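Local coordinates for SnoaL-like domain-containing protein (Burkholderia xenovorans LB400, PDB 3FGY) that is of unknown function but adopts the NTF2-like fold of the SnoaL-like family, whose cone-shaped domain commonly encloses a ligand-binding or catalytic pocket, at residues T89-V92 against R97-E100; I34-P39 against A56-A61. One frame throughout, in Å; residues are numbered along the deposited sequence. Where two conformers were deposited one is given.

Interaction 1: residues T89-V92 against R97-E100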
loop_
_atom_site.group_PDB
_atom_site.type_symbol
_atom_site.label_atom_id
_atom_site.label_comp_id
_atom_site.label_asym_id
_atom_site.label_seq_id
_atom_site.Cartn_x
_atom_site.Cartn_y
_atom_site.Cartn_z
ATOM N N THR A 89 -8.326 7.690 -10.489
ATOM C CA THR A 89 -7.990 8.954 -11.102
ATOM C C THR A 89 -8.847 10.029 -10.429
ATOM O O THR A 89 -9.956 9.760 -9.942
ATOM C CB THR A 89 -8.218 8.943 -12.613
ATOM O OG1 THR A 89 -9.596 8.690 -12.891
ATOM C CG2 THR A 89 -7.356 7.873 -13.282
ATOM N N GLY A 90 -8.335 11.241 -10.326
ATOM C CA GLY A 90 -9.081 12.276 -9.667
ATOM C C GLY A 90 -8.740 13.692 -10.053
ATOM O O GLY A 90 -7.803 13.946 -10.808
ATOM N N ARG A 91 -9.520 14.611 -9.507
ATOM C CA ARG A 91 -9.300 16.023 -9.665
ATOM C C ARG A 91 -9.630 16.741 -8.369
ATOM O O ARG A 91 -10.642 16.464 -7.727
ATOM C CB ARG A 91 -10.117 16.560 -10.814
ATOM C CG ARG A 91 -9.822 18.020 -11.138
ATOM C CD ARG A 91 -10.373 18.362 -12.520
ATOM N NE ARG A 91 -11.840 18.332 -12.531
ATOM C CZ ARG A 91 -12.613 18.504 -13.617
ATOM N NH1 ARG A 91 -12.101 18.740 -14.827
ATOM N NH2 ARG A 91 -13.932 18.453 -13.487
ATOM N N VAL A 92 -8.730 17.621 -7.969
ATOM C CA VAL A 92 -8.891 18.407 -6.758
ATOM C C VAL A 92 -9.698 19.642 -7.092
ATOM O O VAL A 92 -9.335 20.416 -7.981
ATOM C CB VAL A 92 -7.525 18.780 -6.121
ATOM C CG1 VAL A 92 -7.739 19.672 -4.899
ATOM C CG2 VAL A 92 -6.752 17.530 -5.734
ATOM N N ARG A 97 -6.317 20.601 -10.104
ATOM C CA ARG A 97 -5.200 19.725 -10.493
ATOM C C ARG A 97 -5.617 18.273 -10.500
ATOM O O ARG A 97 -6.364 17.844 -9.651
ATOM C CB ARG A 97 -3.998 19.942 -9.579
ATOM C CG ARG A 97 -3.399 21.277 -9.679
ATOM C CD ARG A 97 -2.330 21.489 -8.650
ATOM N NE ARG A 97 -1.815 22.846 -8.745
ATOM C CZ ARG A 97 -1.019 23.422 -7.853
ATOM N NH1 ARG A 97 -0.610 22.736 -6.777
ATOM N NH2 ARG A 97 -0.661 24.696 -8.022
ATOM N N THR A 98 -5.144 17.524 -11.476
ATOM C CA THR A 98 -5.529 16.128 -11.652
ATOM C C THR A 98 -4.454 15.178 -11.051
ATOM O O THR A 98 -3.305 15.574 -10.858
ATOM C CB THR A 98 -5.810 15.818 -13.138
ATOM O OG1 THR A 98 -4.594 15.940 -13.909
ATOM C CG2 THR A 98 -6.896 16.753 -13.721
ATOM N N PHE A 99 -4.822 13.932 -10.765
ATOM C CA PHE A 99 -3.869 12.947 -10.314
ATOM C C PHE A 99 -4.354 11.554 -10.634
ATOM O O PHE A 99 -5.527 11.340 -10.947
ATOM C CB PHE A 99 -3.631 13.068 -8.802
ATOM C CG PHE A 99 -4.861 12.824 -7.980
ATOM C CD1 PHE A 99 -5.176 11.545 -7.544
ATOM C CD2 PHE A 99 -5.703 13.866 -7.674
ATOM C CE1 PHE A 99 -6.319 11.310 -6.801
ATOM C CE2 PHE A 99 -6.832 13.653 -6.907
ATOM C CZ PHE A 99 -7.153 12.374 -6.489
ATOM N N GLU A 100 -3.401 10.624 -10.551
ATOM C CA GLU A 100 -3.730 9.209 -10.573
ATOM C C GLU A 100 -3.064 8.614 -9.307
ATOM O O GLU A 100 -2.100 9.184 -8.758
ATOM C CB GLU A 100 -3.377 8.581 -11.950
ATOM C CG GLU A 100 -4.001 9.429 -13.105
ATOM C CD GLU A 100 -4.163 8.800 -14.517
ATOM O OE1 GLU A 100 -3.412 7.904 -14.920
ATOM O OE2 GLU A 100 -5.061 9.270 -15.250
#

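Interaction 2: residues I34-P39 against A56-A61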
loop_
_atom_site.group_PDB
_atom_site.type_symbol
_atom_site.label_atom_id
_atom_site.label_comp_id
_atom_site.label_asym_id
_atom_site.label_seq_id
_atom_site.Cartn_x
_atom_site.Cartn_y
_atom_site.Cartn_z
ATOM N N ILE A 34 -14.027 2.568 15.136
ATOM C CA ILE A 34 -13.335 2.470 13.833
ATOM C C ILE A 34 -12.243 3.540 13.730
ATOM O O ILE A 34 -12.439 4.669 14.125
ATOM C CB ILE A 34 -14.337 2.574 12.646
ATOM C CG1 ILE A 34 -13.617 2.369 11.315
ATOM C CG2 ILE A 34 -15.064 3.910 12.662
ATOM C CD1 ILE A 34 -14.545 2.017 10.152
ATOM N N GLU A 35 -11.077 3.146 13.237
ATOM C CA GLU A 35 -9.932 4.014 13.035
ATOM C C GLU A 35 -9.584 3.980 11.551
ATOM O O GLU A 35 -9.431 2.889 11.018
ATOM C CB GLU A 35 -8.773 3.414 13.821
ATOM C CG GLU A 35 -7.470 4.117 13.696
ATOM C CD GLU A 35 -6.389 3.361 14.418
ATOM O OE1 GLU A 35 -5.831 2.399 13.835
ATOM O OE2 GLU A 35 -6.111 3.722 15.571
ATOM N N TRP A 36 -9.473 5.140 10.902
ATOM C CA TRP A 36 -9.109 5.212 9.487
ATOM C C TRP A 36 -7.949 6.177 9.347
ATOM O O TRP A 36 -8.081 7.402 9.551
ATOM C CB TRP A 36 -10.327 5.656 8.674
ATOM C CG TRP A 36 -10.242 5.688 7.176
ATOM C CD1 TRP A 36 -9.116 5.791 6.382
ATOM C CD2 TRP A 36 -11.355 5.671 6.282
ATOM N NE1 TRP A 36 -9.482 5.816 5.041
ATOM C CE2 TRP A 36 -10.839 5.758 4.955
ATOM C CE3 TRP A 36 -12.736 5.591 6.466
ATOM C CZ2 TRP A 36 -11.660 5.763 3.852
ATOM C CZ3 TRP A 36 -13.535 5.576 5.378
ATOM C CH2 TRP A 36 -13.011 5.681 4.086
ATOM N N ILE A 37 -6.808 5.608 8.973
ATOM C CA ILE A 37 -5.546 6.334 8.900
ATOM C C ILE A 37 -5.213 6.678 7.457
ATOM O O ILE A 37 -5.165 5.790 6.591
ATOM C CB ILE A 37 -4.394 5.500 9.525
ATOM C CG1 ILE A 37 -4.690 5.113 10.995
ATOM C CG2 ILE A 37 -3.065 6.226 9.380
ATOM C CD1 ILE A 37 -3.653 4.177 11.606
ATOM N N ILE A 38 -4.962 7.955 7.198
ATOM C CA ILE A 38 -4.655 8.465 5.883
ATOM C C ILE A 38 -3.322 9.206 5.983
ATOM O O ILE A 38 -3.201 10.168 6.730
ATOM C CB ILE A 38 -5.783 9.387 5.376
ATOM C CG1 ILE A 38 -7.118 8.616 5.344
ATOM C CG2 ILE A 38 -5.401 9.946 3.988
ATOM C CD1 ILE A 38 -8.254 9.438 4.717
ATOM N N PRO A 39 -2.299 8.730 5.244
ATOM C CA PRO A 39 -0.992 9.364 5.351
ATOM C C PRO A 39 -0.857 10.618 4.488
ATOM O O PRO A 39 -1.765 10.952 3.695
ATOM C CB PRO A 39 -0.046 8.279 4.831
ATOM C CG PRO A 39 -0.797 7.617 3.757
ATOM C CD PRO A 39 -2.267 7.628 4.254
ATOM N N ALA A 56 -17.722 12.867 8.796
ATOM C CA ALA A 56 -17.053 14.116 8.470
ATOM C C ALA A 56 -16.031 13.932 7.349
ATOM O O ALA A 56 -15.869 14.789 6.475
ATOM C CB ALA A 56 -16.350 14.662 9.714
ATOM N N LEU A 57 -15.307 12.815 7.399
ATOM C CA LEU A 57 -14.291 12.479 6.382
ATOM C C LEU A 57 -14.947 12.300 5.024
ATOM O O LEU A 57 -14.502 12.900 4.044
ATOM C CB LEU A 57 -13.570 11.193 6.781
ATOM C CG LEU A 57 -12.705 10.517 5.704
ATOM C CD1 LEU A 57 -11.589 11.490 5.202
ATOM C CD2 LEU A 57 -12.131 9.194 6.229
ATOM N N LEU A 58 -16.036 11.524 4.983
ATOM C CA LEU A 58 -16.766 11.290 3.739
ATOM C C LEU A 58 -17.345 12.617 3.173
ATOM O O LEU A 58 -17.279 12.878 1.948
ATOM C CB LEU A 58 -17.828 10.206 3.946
ATOM C CG LEU A 58 -17.254 8.812 4.331
ATOM C CD1 LEU A 58 -18.325 7.727 4.298
ATOM C CD2 LEU A 58 -16.077 8.397 3.480
ATOM N N GLN A 59 -17.817 13.489 4.063
ATOM C CA GLN A 59 -18.367 14.782 3.649
ATOM C C GLN A 59 -17.248 15.666 3.093
ATOM O O GLN A 59 -17.373 16.258 2.025
ATOM C CB GLN A 59 -19.083 15.487 4.815
ATOM C CG GLN A 59 -19.687 16.855 4.462
ATOM C CD GLN A 59 -20.737 16.769 3.398
ATOM O OE1 GLN A 59 -21.464 15.771 3.304
ATOM N NE2 GLN A 59 -20.844 17.828 2.583
ATOM N N LYS A 60 -16.138 15.725 3.816
ATOM C CA LYS A 60 -15.026 16.544 3.396
ATOM C C LYS A 60 -14.436 16.056 2.054
ATOM O O LYS A 60 -14.093 16.873 1.183
ATOM C CB LYS A 60 -13.980 16.575 4.505
ATOM C CG LYS A 60 -12.880 17.547 4.253
ATOM C CD LYS A 60 -11.935 17.618 5.400
ATOM C CE LYS A 60 -10.849 18.636 5.167
ATOM N NZ LYS A 60 -9.958 18.728 6.369
ATOM N N ALA A 61 -14.338 14.743 1.884
ATOM C CA ALA A 61 -13.833 14.165 0.626
ATOM C C ALA A 61 -14.735 14.599 -0.549
ATOM O O ALA A 61 -14.243 15.063 -1.589
ATOM C CB ALA A 61 -13.760 12.659 0.717
#

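Interaction 1: residues T89-V92 against R97-E100
With chi1 at 62°, the CG of Phe99 sits between its own backbone N and carbonyl carbon, and the ring swings back across the hairpin to lie over Gly90. The CA of Gly90 packs on one face of the Phe99 ring, a CH-pi contact 3.9 Å from the ring centroid and displaced toward the rim. Because Gly90 has no side chain, the backbone itself serves as the surface on which the ring rests. Gly90 and Phe99 are also an antiparallel hydrogen-bonded pair: Gly90 N reaches Phe99 O at 2.9 Å, and the return bond runs from Phe99 N to Gly90 O at 3.0 Å. Nearer the turn, Val92 N bonds to Arg97 O at 2.9 Å. On the other sheet face, Thr89 and Glu100 lie side by side, pointing the same way, and Arg91 CD brushes Thr98 CG2, while the guanidinium of Arg91 goes on to a salt bridge with Glu66. Strand 65-78 flanks this end of the hairpin through backbone bonds from Thr89 and Arg91, and helix 123-129 packs against Phe99 and Val92.

Interaction 2: residues I34-P39 against A56-A61
One face of the Trp36 indole carries the CD2 methyl of Leu57, centred over the ring system, while the CD2 of Leu58 meets the indole obliquely near CH2 of Trp36, at 4.1 Å. This is helix-on-sheet packing within the NTF2-like fold, a curved sheet wrapped by helices: the axes of strand 34-38 and of helix segment 56-61 come within 12.1 Å, with N-to-C directions 35° apart, and side chains alone bridge the gap between these two segments. Trp36 holds its CG anti to the backbone N (chi1 -175°), which carries the indole toward the helix, and chi2 of -23° turns its face to Leu57. The two side chains cross at about a right angle, so that a branch end of Leu57, and not its flank, presses on the aromatic surface; Leu57 CD2 lies 3.7 Å from the centroid of the six-membered ring of Trp36, a CH-pi contact only 15° off the normal.

The indole is also held by its polar atom, since Trp36 NE1 is hydrogen-bonded to Glu119 on the adjoining strand 113-120, a tether that should limit turning of the ring beneath the leucine. Met18 of helix 5-20 touches both Trp36 and Leu58, bringing a second helix to the same cluster. Alternation along the strand sends Ile38 to the same side as Trp36, and His48 of the neighbouring strand touches both Ile38 and Leu57. Leu57 thus divides its two branches between two strand residues: CD2 goes to the indole, whereas CD1 of Leu57 meets the CD1 of Ile38 tip to tip at 3.9 Å.

How the interactions relate
The two contacts illustrate how one curved sheet can be secured in different ways. Both reach the same sheet, and along the chain interaction 2 closes before interaction 1 opens. Their centres lie 18 Å apart and their nearest atoms about 7 Å, without touching. An unknown ligand was modelled near each contact, about 4 Å from the side chain of Phe99 and about 5 Å from the side chain of Ile38; whether this is one molecule is not established, but a pocket in this region would be consistent with it. The side chain of Leu58 is about 3 Å from a bound di(hydroxyethyl)ether (PEG), probably from the crystallisation liquor. Whether either site is functional remains unknown.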